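Long-range contacts in probable GTPase engC (Thermotoga maritima, PDB 1U0L), which probably acts as a circularly permuted GTPase that assists late maturation of the 30S ribosomal subunit, and binds one zinc ion: residues 109-113 against 243-249; 236-241 against 295-299; 101-106 against 287-291; 142-146 against 281-285. All blocks are in the same frame, centred on the assembly; numbering follows the deposited sequence.

Followed from the N terminus, the chain leaves its OB-type domain and enters the GTPase domain, where 101-106, 109-113 and 142-146 supply the first halves of interactions 3, 1 and 4; the loop at 236-241 then opens interaction 2. The partners come in the order 243-249, 281-285, 287-291 and 295-299, closing interactions 1, 4, 3 and 2 in turn. Interactions 1 and 4 are both nested inside the loop closed by interaction 3 and cross each other, while interaction 2 crosses all three. Together they tie helices 101-113 and 130-143 of the GTPase domain and the loop 236-241 to the C-terminal zinc-binding region, chiefly through helix 282-296, which serves interactions 2, 3 and 4.

Interaction 1 (109-113 against 243-249); sequences VLAEK and ELKHYFK
The last turn of helix 101-113 in the GTPase domain meets the C-terminal zinc-binding region here, with V109, E112 and K113 set against 243-249. The Y247 ring is the main flat surface of the contact. K113 lies over one face of it: CB stands 4.0 Å from the ring centroid, 19° off the normal, which is the geometry of a CH-pi contact. CG of K113 is anti to its backbone N (chi1 177°), which carries the chain across the ring, and a bend at chi4 turns NZ to OE1 of E243, a salt bridge of 3.0 Å. The same oxygen accepts the Y247 hydroxyl, OH to OE1 2.8 Å, through its anti lone pair. OE1 is thus gripped by two donors, and the ring is tethered at its phenol end. A second salt bridge closes the other flank, with K249 NZ meeting E112 OE1 at 2.8 Å. Apart from the charged pairs, V109 forks: its CG1 reaches L244 CD2 at 3.7 Å and also touches CB of Y247, while CG2 meets F248 CE1 at 3.6 Å. Behind this surface L244 and F248 pack on Y288 of helix 282-296, and F248, also beside F251, brings its side chain to about 8 Å from that of the zinc ligand H263. On the far side of helix 101-113, L110 touches F231 in a loop.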
loop_
_atom_site.group_PDB
_atom_site.type_symbol
_atom_site.label_atom_id
_atom_site.label_comp_id
_atom_site.label_asym_id
_atom_site.label_seq_id
_atom_site.Cartn_x
_atom_site.Cartn_y
_atom_site.Cartn_z
ATOM N N VAL A 109 6.010 1.328 -7.522
ATOM C CA VAL A 109 5.840 2.650 -8.114
ATOM C C VAL A 109 4.583 3.287 -7.520
ATOM O O VAL A 109 4.602 4.447 -7.106
ATOM C CB VAL A 109 5.700 2.573 -9.652
ATOM C CG1 VAL A 109 5.230 3.909 -10.200
ATOM C CG2 VAL A 109 7.039 2.211 -10.279
ATOM N N LEU A 110 3.498 2.520 -7.469
ATOM C CA LEU A 110 2.238 3.001 -6.902
ATOM C C LEU A 110 2.351 3.368 -5.416
ATOM O O LEU A 110 1.833 4.397 -4.975
ATOM C CB LEU A 110 1.145 1.946 -7.078
ATOM C CG LEU A 110 0.576 1.848 -8.486
ATOM C CD1 LEU A 110 -0.325 0.637 -8.570
ATOM C CD2 LEU A 110 -0.171 3.113 -8.850
ATOM N N ALA A 111 3.021 2.519 -4.647
ATOM C CA ALA A 111 3.191 2.762 -3.220
ATOM C C ALA A 111 4.017 4.028 -2.997
ATOM O O ALA A 111 3.739 4.824 -2.087
ATOM C CB ALA A 111 3.877 1.567 -2.568
ATOM N N GLU A 112 5.030 4.211 -3.835
ATOM C CA GLU A 112 5.883 5.375 -3.719
ATOM C C GLU A 112 5.088 6.622 -4.127
ATOM O O GLU A 112 5.113 7.650 -3.445
ATOM C CB GLU A 112 7.122 5.211 -4.603
ATOM C CG GLU A 112 8.433 5.563 -3.913
ATOM C CD GLU A 112 8.890 4.498 -2.928
ATOM O OE1 GLU A 112 9.974 4.661 -2.326
ATOM O OE2 GLU A 112 8.174 3.486 -2.751
ATOM N N LYS A 113 4.367 6.526 -5.234
ATOM C CA LYS A 113 3.592 7.659 -5.685
ATOM C C LYS A 113 2.658 8.180 -4.599
ATOM O O LYS A 113 2.489 9.394 -4.452
ATOM C CB LYS A 113 2.778 7.309 -6.920
ATOM C CG LYS A 113 1.924 8.457 -7.343
ATOM C CD LYS A 113 1.038 8.147 -8.515
ATOM C CE LYS A 113 0.261 9.409 -8.895
ATOM N NZ LYS A 113 1.171 10.617 -9.013
ATOM N N GLU A 243 7.717 11.857 -14.847
ATOM C CA GLU A 243 7.504 11.774 -13.405
ATOM C C GLU A 243 7.913 10.415 -12.817
ATOM O O GLU A 243 8.473 10.332 -11.717
ATOM C CB GLU A 243 6.029 12.056 -13.108
ATOM C CG GLU A 243 5.590 11.769 -11.686
ATOM C CD GLU A 243 4.124 12.096 -11.472
ATOM O OE1 GLU A 243 3.592 11.765 -10.389
ATOM O OE2 GLU A 243 3.509 12.688 -12.388
ATOM N N LEU A 244 7.626 9.358 -13.569
ATOM C CA LEU A 244 7.931 7.989 -13.179
ATOM C C LEU A 244 9.307 7.786 -12.520
ATOM O O LEU A 244 9.411 7.097 -11.505
ATOM C CB LEU A 244 7.840 7.098 -14.415
ATOM C CG LEU A 244 7.109 5.756 -14.383
ATOM C CD1 LEU A 244 7.615 4.928 -15.553
ATOM C CD2 LEU A 244 7.352 5.024 -13.079
ATOM N N LYS A 245 10.354 8.373 -13.096
ATOM C CA LYS A 245 11.720 8.216 -12.583
ATOM C C LYS A 245 11.877 8.479 -11.081
ATOM O O LYS A 245 12.798 7.961 -10.448
ATOM C CB LYS A 245 12.684 9.123 -13.360
ATOM C CG LYS A 245 12.614 10.578 -12.938
ATOM C CD LYS A 245 13.480 11.476 -13.786
ATOM C CE LYS A 245 12.905 11.634 -15.171
ATOM N NZ LYS A 245 13.356 12.912 -15.781
ATOM N N HIS A 246 10.984 9.283 -10.516
ATOM C CA HIS A 246 11.036 9.602 -9.093
ATOM C C HIS A 246 10.435 8.489 -8.247
ATOM O O HIS A 246 10.394 8.582 -7.026
ATOM C CB HIS A 246 10.259 10.886 -8.794
ATOM C CG HIS A 246 10.737 12.078 -9.554
ATOM N ND1 HIS A 246 12.050 12.493 -9.539
ATOM C CD2 HIS A 246 10.078 12.940 -10.365
ATOM C CE1 HIS A 246 12.181 13.555 -10.312
ATOM N NE2 HIS A 246 10.999 13.848 -10.824
ATOM N N TYR A 247 9.962 7.435 -8.890
ATOM C CA TYR A 247 9.343 6.355 -8.156
ATOM C C TYR A 247 10.170 5.074 -8.173
ATOM O O TYR A 247 9.657 3.962 -7.995
ATOM C CB TYR A 247 7.944 6.162 -8.712
ATOM C CG TYR A 247 7.108 7.416 -8.543
ATOM C CD1 TYR A 247 6.161 7.786 -9.498
ATOM C CD2 TYR A 247 7.234 8.215 -7.401
ATOM C CE1 TYR A 247 5.356 8.916 -9.322
ATOM C CE2 TYR A 247 6.431 9.342 -7.214
ATOM C CZ TYR A 247 5.495 9.678 -8.177
ATOM O OH TYR A 247 4.654 10.740 -7.978
ATOM N N PHE A 248 11.469 5.261 -8.381
ATOM C CA PHE A 248 12.450 4.188 -8.384
ATOM C C PHE A 248 13.595 4.682 -7.498
ATOM O O PHE A 248 14.568 5.235 -8.012
ATOM C CB PHE A 248 12.984 3.945 -9.795
ATOM C CG PHE A 248 12.143 3.014 -10.623
ATOM C CD1 PHE A 248 10.973 3.457 -11.224
ATOM C CD2 PHE A 248 12.529 1.682 -10.791
ATOM C CE1 PHE A 248 10.190 2.596 -11.980
ATOM C CE2 PHE A 248 11.763 0.805 -11.540
ATOM C CZ PHE A 248 10.581 1.262 -12.140
ATOM N N LYS A 249 13.459 4.512 -6.179
ATOM C CA LYS A 249 14.482 4.940 -5.220
ATOM C C LYS A 249 15.849 5.094 -5.868
ATOM O O LYS A 249 16.383 6.196 -5.945
ATOM C CB LYS A 249 14.649 3.928 -4.087
ATOM C CG LYS A 249 13.533 3.821 -3.062
ATOM C CD LYS A 249 14.085 3.146 -1.792
ATOM C CE LYS A 249 13.005 2.864 -0.798
ATOM N NZ LYS A 249 12.116 4.059 -0.621
#

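Interaction 2 (236-241 against 295-299)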
loop_
_atom_site.group_PDB
_atom_site.type_symbol
_atom_site.label_atom_id
_atom_site.label_comp_id
_atom_site.label_asym_id
_atom_site.label_seq_id
_atom_site.Cartn_x
_atom_site.Cartn_y
_atom_site.Cartn_z
ATOM N N ILE A 236 -1.497 2.662 -13.472
ATOM C CA ILE A 236 -0.496 3.715 -13.524
ATOM C C ILE A 236 -0.826 4.583 -14.725
ATOM O O ILE A 236 -0.429 4.276 -15.844
ATOM C CB ILE A 236 0.905 3.135 -13.723
ATOM C CG1 ILE A 236 1.400 2.536 -12.416
ATOM C CG2 ILE A 236 1.853 4.205 -14.203
ATOM C CD1 ILE A 236 2.805 1.995 -12.504
ATOM N N ASN A 237 -1.557 5.663 -14.501
ATOM C CA ASN A 237 -1.938 6.539 -15.601
ATOM C C ASN A 237 -1.856 7.979 -15.150
ATOM O O ASN A 237 -1.532 8.873 -15.931
ATOM C CB ASN A 237 -3.366 6.220 -16.060
ATOM C CG ASN A 237 -3.481 4.846 -16.698
ATOM O OD1 ASN A 237 -3.000 4.629 -17.811
ATOM N ND2 ASN A 237 -4.113 3.908 -15.992
ATOM N N ASP A 238 -2.156 8.194 -13.877
ATOM C CA ASP A 238 -2.114 9.524 -13.305
ATOM C C ASP A 238 -0.666 9.981 -13.256
ATOM O O ASP A 238 -0.361 11.057 -12.735
ATOM C CB ASP A 238 -2.698 9.504 -11.894
ATOM C CG ASP A 238 -4.038 8.802 -11.832
ATOM O OD1 ASP A 238 -4.948 9.181 -12.600
ATOM O OD2 ASP A 238 -4.181 7.871 -11.012
ATOM N N ILE A 239 0.227 9.161 -13.806
ATOM C CA ILE A 239 1.641 9.489 -13.803
ATOM C C ILE A 239 2.189 9.935 -15.158
ATOM O O ILE A 239 2.024 9.250 -16.170
ATOM C CB ILE A 239 2.479 8.301 -13.300
ATOM C CG1 ILE A 239 2.042 7.906 -11.882
ATOM C CG2 ILE A 239 3.966 8.678 -13.314
ATOM C CD1 ILE A 239 2.834 6.731 -11.291
ATOM N N GLU A 240 2.842 11.096 -15.165
ATOM C CA GLU A 240 3.439 11.641 -16.379
ATOM C C GLU A 240 4.725 10.870 -16.620
ATOM O O GLU A 240 5.407 10.473 -15.677
ATOM C CB GLU A 240 3.744 13.129 -16.201
ATOM C CG GLU A 240 3.039 14.055 -17.191
ATOM C CD GLU A 240 1.522 13.944 -17.132
ATOM O OE1 GLU A 240 0.962 13.019 -17.756
ATOM O OE2 GLU A 240 0.889 14.782 -16.453
ATOM N N PRO A 241 5.082 10.653 -17.885
ATOM C CA PRO A 241 6.309 9.910 -18.199
ATOM C C PRO A 241 7.523 10.404 -17.415
ATOM O O PRO A 241 8.174 9.639 -16.705
ATOM C CB PRO A 241 6.468 10.126 -19.703
ATOM C CG PRO A 241 5.045 10.281 -20.169
ATOM C CD PRO A 241 4.461 11.191 -19.105
ATOM N N LEU A 295 3.597 4.909 -20.567
ATOM C CA LEU A 295 2.931 6.139 -20.166
ATOM C C LEU A 295 2.908 7.160 -21.297
ATOM O O LEU A 295 2.045 8.037 -21.320
ATOM C CB LEU A 295 3.612 6.736 -18.924
ATOM C CG LEU A 295 3.541 5.902 -17.633
ATOM C CD1 LEU A 295 4.305 6.589 -16.500
ATOM C CD2 LEU A 295 2.091 5.705 -17.246
ATOM N N LEU A 296 3.849 7.042 -22.237
ATOM C CA LEU A 296 3.926 7.968 -23.374
ATOM C C LEU A 296 2.751 7.843 -24.324
ATOM O O LEU A 296 2.364 8.824 -24.960
ATOM C CB LEU A 296 5.208 7.751 -24.163
ATOM C CG LEU A 296 6.418 8.576 -23.753
ATOM C CD1 LEU A 296 7.593 8.187 -24.627
ATOM C CD2 LEU A 296 6.094 10.059 -23.880
ATOM N N GLY A 297 2.213 6.628 -24.439
ATOM C CA GLY A 297 1.065 6.392 -25.293
ATOM C C GLY A 297 -0.174 7.008 -24.666
ATOM O O GLY A 297 -0.911 6.350 -23.928
ATOM N N ARG A 298 -0.379 8.291 -24.952
ATOM C CA ARG A 298 -1.517 9.060 -24.453
ATOM C C ARG A 298 -1.450 10.473 -25.033
ATOM O O ARG A 298 -0.843 11.373 -24.457
ATOM C CB ARG A 298 -1.515 9.096 -22.916
ATOM C CG ARG A 298 -0.194 9.496 -22.275
ATOM C CD ARG A 298 -0.140 10.978 -21.920
ATOM N NE ARG A 298 -1.095 11.344 -20.875
ATOM C CZ ARG A 298 -0.977 11.006 -19.594
ATOM N NH1 ARG A 298 0.061 10.289 -19.182
ATOM N NH2 ARG A 298 -1.899 11.387 -18.720
ATOM N N ARG A 299 -2.073 10.646 -26.196
ATOM C CA ARG A 299 -2.098 11.925 -26.902
ATOM C C ARG A 299 -0.690 12.325 -27.333
ATOM O O ARG A 299 -0.214 13.413 -27.007
ATOM C CB ARG A 299 -2.694 13.028 -26.020
ATOM C CG ARG A 299 -3.169 14.241 -26.808
ATOM C CD ARG A 299 -3.375 15.453 -25.920
ATOM N NE ARG A 299 -2.108 15.952 -25.394
ATOM C CZ ARG A 299 -1.971 17.088 -24.718
ATOM N NH1 ARG A 299 -3.028 17.855 -24.480
ATOM N NH2 ARG A 299 -0.774 17.464 -24.285
#
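E240 and R298 form a salt bridge of unusual geometry: E240 OE1 sits over a face of the R298 guanidinium instead of in its plane. The oxygen is 3.2 Å from NH1, yet no N-H points at it, and the carboxylate and guanidinium planes are 71° apart, so the attraction is one of charges alone. R298 is poorly ordered, and its exact pose deserves little weight. The apolar part rests on L295, which divides its methyls between two isoleucines. CD1 of L295 meets CG2 of I239 at 3.8 Å, and CD2 lies against CG2 of I236. Nearer the backbone, L295 CB is 4.0 Å from CG of P241, and the same proline carbon touches CD2 of L296 at 3.9 Å. G297 leaves the helical conformation as the centre of an inverse gamma turn, closed by a weak bond from R298 N to L296 O. The contact joins the loop between strand 224-226 and helix 241-244 to the end of helix 282-296. I236 also packs on V109 and L110 of helix 101-113, while P241 rests on F292 of helix 282-296.

Interaction 3 (101-106 against 287-291); sequences TYIIDK and NYVKM
N287 reaches from helix 282-296 to T101, Y102 and D105 of helix 101-113, where the short helical segments pass with their axes 10.2 Å apart at a crossing angle of -69°. Two hydrogen bonds leave its ND2. One runs to T101 OG1 (3.0 Å) close to the amide plane, with an N-H...O angle of 154°. The other, to D105 OD2 at 3.0 Å, is tilted from that plane and meets the oxygen on its anti side. The amide oxygen takes a different neighbour, with OD1 lying at the edge of the Y102 ring, 3.4 Å from CD1. Replacing N287 by an alanine would probably leave T101 OG1 and D105 OD2 without this shared donor and open a gap beside the Y102 ring.

One turn on from N287, K290 and M291 supply the aromatic and apolar contacts. CG of Y102 is anti to the backbone N (chi1 173°), which swings the ring toward helix 282-296. K290 NZ stands over a face of the Y102 ring, 4.8 Å from the centroid, as a cation-pi pair, while M291 CG touches Y102 CE1 at 4.0 Å. M291 SD lies 3.8 Å from CE of K106, whose NZ in turn donates to Y102 OH at 2.7 Å, fixing the ring's outer end.

D105 is buried, and its other oxygen, OD1, forms a salt bridge with R284 and is probably bonded by Y143 (modelled rather short), so both carboxylate oxygens have partners. The aspartate's negative charge is therefore probably offset by the arginine, and helix 282-296 grips both oxygens, OD1 by the arginine and OD2 by the neutral amide.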
loop_
_atom_site.group_PDB
_atom_site.type_symbol
_atom_site.label_atom_id
_atom_site.label_comp_id
_atom_site.label_asym_id
_atom_site.label_seq_id
_atom_site.Cartn_x
_atom_site.Cartn_y
_atom_site.Cartn_z
ATOM N N THR A 101 8.921 -9.462 -11.692
ATOM C CA THR A 101 9.495 -8.256 -11.108
ATOM C C THR A 101 8.746 -7.050 -11.661
ATOM O O THR A 101 8.587 -6.042 -10.976
ATOM C CB THR A 101 10.993 -8.097 -11.444
ATOM O OG1 THR A 101 11.154 -8.017 -12.866
ATOM C CG2 THR A 101 11.797 -9.268 -10.890
ATOM N N TYR A 102 8.277 -7.157 -12.901
ATOM C CA TYR A 102 7.542 -6.056 -13.514
ATOM C C TYR A 102 6.312 -5.679 -12.683
ATOM O O TYR A 102 6.093 -4.502 -12.389
ATOM C CB TYR A 102 7.110 -6.419 -14.935
ATOM C CG TYR A 102 6.198 -5.388 -15.555
ATOM C CD1 TYR A 102 6.716 -4.226 -16.127
ATOM C CD2 TYR A 102 4.818 -5.558 -15.540
ATOM C CE1 TYR A 102 5.881 -3.257 -16.671
ATOM C CE2 TYR A 102 3.968 -4.599 -16.076
ATOM C CZ TYR A 102 4.504 -3.453 -16.641
ATOM O OH TYR A 102 3.670 -2.497 -17.184
ATOM N N ILE A 103 5.506 -6.676 -12.321
ATOM C CA ILE A 103 4.324 -6.427 -11.504
ATOM C C ILE A 103 4.772 -5.851 -10.173
ATOM O O ILE A 103 4.190 -4.886 -9.688
ATOM C CB ILE A 103 3.503 -7.726 -11.258
ATOM C CG1 ILE A 103 2.416 -7.849 -12.327
ATOM C CG2 ILE A 103 2.877 -7.716 -9.859
ATOM C CD1 ILE A 103 2.960 -7.919 -13.720
ATOM N N ILE A 104 5.819 -6.436 -9.596
ATOM C CA ILE A 104 6.353 -5.959 -8.324
ATOM C C ILE A 104 6.753 -4.480 -8.369
ATOM O O ILE A 104 6.456 -3.720 -7.442
ATOM C CB ILE A 104 7.600 -6.749 -7.887
ATOM C CG1 ILE A 104 7.253 -8.202 -7.603
ATOM C CG2 ILE A 104 8.175 -6.139 -6.633
ATOM C CD1 ILE A 104 8.431 -9.008 -7.120
ATOM N N ASP A 105 7.429 -4.070 -9.439
ATOM C CA ASP A 105 7.865 -2.684 -9.550
ATOM C C ASP A 105 6.717 -1.723 -9.822
ATOM O O ASP A 105 6.782 -0.544 -9.458
ATOM C CB ASP A 105 8.954 -2.547 -10.625
ATOM C CG ASP A 105 10.224 -3.278 -10.243
ATOM O OD1 ASP A 105 10.453 -3.465 -9.016
ATOM O OD2 ASP A 105 10.994 -3.657 -11.158
ATOM N N LYS A 106 5.660 -2.223 -10.454
ATOM C CA LYS A 106 4.512 -1.372 -10.728
ATOM C C LYS A 106 3.828 -1.108 -9.389
ATOM O O LYS A 106 3.347 0.001 -9.119
ATOM C CB LYS A 106 3.567 -2.052 -11.703
ATOM C CG LYS A 106 2.273 -1.323 -11.883
ATOM C CD LYS A 106 1.631 -1.635 -13.198
ATOM C CE LYS A 106 2.465 -1.074 -14.336
ATOM N NZ LYS A 106 1.765 -1.269 -15.647
ATOM N N ASN A 287 12.139 -2.619 -16.387
ATOM C CA ASN A 287 10.733 -2.384 -16.107
ATOM C C ASN A 287 10.398 -0.892 -16.112
ATOM O O ASN A 287 9.313 -0.494 -16.587
ATOM C CB ASN A 287 10.358 -3.030 -14.774
ATOM C CG ASN A 287 10.482 -4.540 -14.811
ATOM O OD1 ASN A 287 9.983 -5.181 -15.731
ATOM N ND2 ASN A 287 11.145 -5.118 -13.808
ATOM N N TYR A 288 11.322 -0.071 -15.596
ATOM C CA TYR A 288 11.116 1.372 -15.573
ATOM C C TYR A 288 10.974 1.903 -17.008
ATOM O O TYR A 288 10.076 2.694 -17.301
ATOM C CB TYR A 288 12.277 2.089 -14.882
ATOM C CG TYR A 288 12.315 3.557 -15.249
ATOM C CD1 TYR A 288 11.250 4.408 -14.926
ATOM C CD2 TYR A 288 13.355 4.070 -16.027
ATOM C CE1 TYR A 288 11.216 5.718 -15.380
ATOM C CE2 TYR A 288 13.333 5.378 -16.488
ATOM C CZ TYR A 288 12.262 6.196 -16.166
ATOM O OH TYR A 288 12.231 7.481 -16.661
ATOM N N VAL A 289 11.862 1.476 -17.902
ATOM C CA VAL A 289 11.787 1.916 -19.294
ATOM C C VAL A 289 10.490 1.441 -19.952
ATOM O O VAL A 289 9.844 2.205 -20.671
ATOM C CB VAL A 289 12.987 1.397 -20.109
ATOM C CG1 VAL A 289 12.803 1.732 -21.577
ATOM C CG2 VAL A 289 14.268 2.015 -19.580
ATOM N N LYS A 290 10.118 0.181 -19.705
ATOM C CA LYS A 290 8.882 -0.390 -20.238
ATOM C C LYS A 290 7.725 0.491 -19.786
ATOM O O LYS A 290 6.899 0.928 -20.591
ATOM C CB LYS A 290 8.678 -1.804 -19.697
ATOM C CG LYS A 290 7.339 -2.439 -20.064
ATOM C CD LYS A 290 7.269 -2.871 -21.526
ATOM C CE LYS A 290 5.918 -3.500 -21.851
ATOM N NZ LYS A 290 5.570 -4.592 -20.896
ATOM N N MET A 291 7.676 0.756 -18.483
ATOM C CA MET A 291 6.629 1.604 -17.926
ATOM C C MET A 291 6.690 3.003 -18.529
ATOM O O MET A 291 5.661 3.583 -18.865
ATOM C CB MET A 291 6.745 1.671 -16.397
ATOM C CG MET A 291 5.918 0.596 -15.693
ATOM S SD MET A 291 5.807 0.704 -13.903
ATOM C CE MET A 291 7.215 -0.282 -13.448
#

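Interaction 4 (142-146 against 281-285); sequences IYSGL and AESRY
This is a mixed apolar and cationic contact without hydrogen bonds across it, in which I142, Y143 and L146, from the C-terminal part of helix 130-143 in the P-loop GTPase domain and the turn that follows, meet the start of helix 282-296, where A281 holds the N-cap position. R284 and I142 carry the largest shares. The R284 chain is bent at both chi2 (-69°) and chi3 (-72°), folding the guanidinium back against the GTPase-side residues. L146 CD1 lies over one face of that group, 3.9 Å from NE. Y143 meets it differently: NH1 approaches the edge of the phenol ring near CE2, at 3.4 Å, with ring and guanidinium planes 89° apart. The ring therefore offers its rim to the cation and not its pi face.

The charge is answered outside these segments: E250 pairs with R284 NE in a salt bridge, and D105 of helix 101-113, probably shared with Y143, is a second partner at NH1. A leucine in place of R284 would probably deprive E250 and D105 of this cationic partner and remove the flat surface on which L146 rests.

I142 completes the apolar side. Its CG2 lies over the centre of one face of the neighbouring Y143 ring, and from there that methyl touches both R284 CG, at 4.1 Å, and A281 CB, also at 4.1 Å.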
loop_
_atom_site.group_PDB
_atom_site.type_symbol
_atom_site.label_atom_id
_atom_site.label_comp_id
_atom_site.label_asym_id
_atom_site.label_seq_id
_atom_site.Cartn_x
_atom_site.Cartn_y
_atom_site.Cartn_z
ATOM N N ILE A 142 17.627 -8.269 -5.394
ATOM C CA ILE A 142 17.176 -7.056 -6.056
ATOM C C ILE A 142 16.599 -6.041 -5.099
ATOM O O ILE A 142 16.970 -4.875 -5.129
ATOM C CB ILE A 142 16.052 -7.326 -7.088
ATOM C CG1 ILE A 142 16.575 -8.179 -8.242
ATOM C CG2 ILE A 142 15.477 -5.990 -7.616
ATOM C CD1 ILE A 142 15.581 -8.329 -9.351
ATOM N N TYR A 143 15.683 -6.481 -4.251
ATOM C CA TYR A 143 15.019 -5.561 -3.355
ATOM C C TYR A 143 15.557 -5.456 -1.941
ATOM O O TYR A 143 15.093 -4.621 -1.159
ATOM C CB TYR A 143 13.533 -5.897 -3.323
ATOM C CG TYR A 143 12.898 -5.840 -4.690
ATOM C CD1 TYR A 143 12.772 -6.978 -5.473
ATOM C CD2 TYR A 143 12.439 -4.640 -5.205
ATOM C CE1 TYR A 143 12.195 -6.917 -6.744
ATOM C CE2 TYR A 143 11.858 -4.564 -6.473
ATOM C CZ TYR A 143 11.738 -5.702 -7.234
ATOM O OH TYR A 143 11.138 -5.618 -8.471
ATOM N N SER A 144 16.537 -6.280 -1.600
ATOM C CA SER A 144 17.096 -6.233 -0.252
ATOM C C SER A 144 17.459 -4.800 0.183
ATOM O O SER A 144 17.024 -4.322 1.233
ATOM C CB SER A 144 18.339 -7.122 -0.180
ATOM O OG SER A 144 18.822 -7.230 1.141
ATOM N N GLY A 145 18.237 -4.108 -0.643
ATOM C CA GLY A 145 18.659 -2.768 -0.292
ATOM C C GLY A 145 17.715 -1.623 -0.576
ATOM O O GLY A 145 18.081 -0.466 -0.366
ATOM N N LEU A 146 16.504 -1.921 -1.043
ATOM C CA LEU A 146 15.540 -0.866 -1.353
ATOM C C LEU A 146 14.315 -0.911 -0.451
ATOM O O LEU A 146 13.624 0.099 -0.289
ATOM C CB LEU A 146 15.093 -0.976 -2.810
ATOM C CG LEU A 146 16.192 -1.047 -3.875
ATOM C CD1 LEU A 146 15.585 -1.324 -5.253
ATOM C CD2 LEU A 146 16.961 0.242 -3.885
ATOM N N ALA A 281 19.927 -2.946 -10.439
ATOM C CA ALA A 281 19.505 -4.211 -11.044
ATOM C C ALA A 281 18.952 -3.969 -12.450
ATOM O O ALA A 281 18.197 -3.028 -12.673
ATOM C CB ALA A 281 18.447 -4.892 -10.173
ATOM N N GLU A 282 19.331 -4.814 -13.399
ATOM C CA GLU A 282 18.848 -4.661 -14.767
ATOM C C GLU A 282 17.320 -4.661 -14.821
ATOM O O GLU A 282 16.716 -3.832 -15.510
ATOM C CB GLU A 282 19.397 -5.783 -15.652
ATOM C CG GLU A 282 20.917 -5.876 -15.640
ATOM C CD GLU A 282 21.451 -6.940 -16.579
ATOM O OE1 GLU A 282 22.682 -7.167 -16.577
ATOM O OE2 GLU A 282 20.642 -7.546 -17.317
ATOM N N SER A 283 16.703 -5.585 -14.083
ATOM C CA SER A 283 15.250 -5.703 -14.046
ATOM C C SER A 283 14.623 -4.369 -13.724
ATOM O O SER A 283 13.646 -3.966 -14.353
ATOM C CB SER A 283 14.825 -6.728 -12.998
ATOM O OG SER A 283 15.419 -6.449 -11.750
ATOM N N ARG A 284 15.192 -3.682 -12.741
ATOM C CA ARG A 284 14.668 -2.385 -12.345
ATOM C C ARG A 284 14.652 -1.449 -13.542
ATOM O O ARG A 284 13.592 -0.958 -13.954
ATOM C CB ARG A 284 15.515 -1.793 -11.215
ATOM C CG ARG A 284 15.392 -2.560 -9.898
ATOM C CD ARG A 284 14.006 -2.404 -9.269
ATOM N NE ARG A 284 13.829 -1.061 -8.730
ATOM C CZ ARG A 284 12.754 -0.645 -8.070
ATOM N NH1 ARG A 284 11.742 -1.469 -7.861
ATOM N NH2 ARG A 284 12.693 0.599 -7.614
ATOM N N TYR A 285 15.830 -1.210 -14.109
ATOM C CA TYR A 285 15.927 -0.326 -15.259
ATOM C C TYR A 285 14.930 -0.728 -16.356
ATOM O O TYR A 285 14.156 0.094 -16.865
ATOM C CB TYR A 285 17.343 -0.355 -15.841
ATOM C CG TYR A 285 17.475 0.621 -16.976
ATOM C CD1 TYR A 285 17.493 1.987 -16.732
ATOM C CD2 TYR A 285 17.448 0.190 -18.298
ATOM C CE1 TYR A 285 17.465 2.902 -17.768
ATOM C CE2 TYR A 285 17.420 1.102 -19.348
ATOM C CZ TYR A 285 17.422 2.459 -19.071
ATOM O OH TYR A 285 17.334 3.383 -20.091
#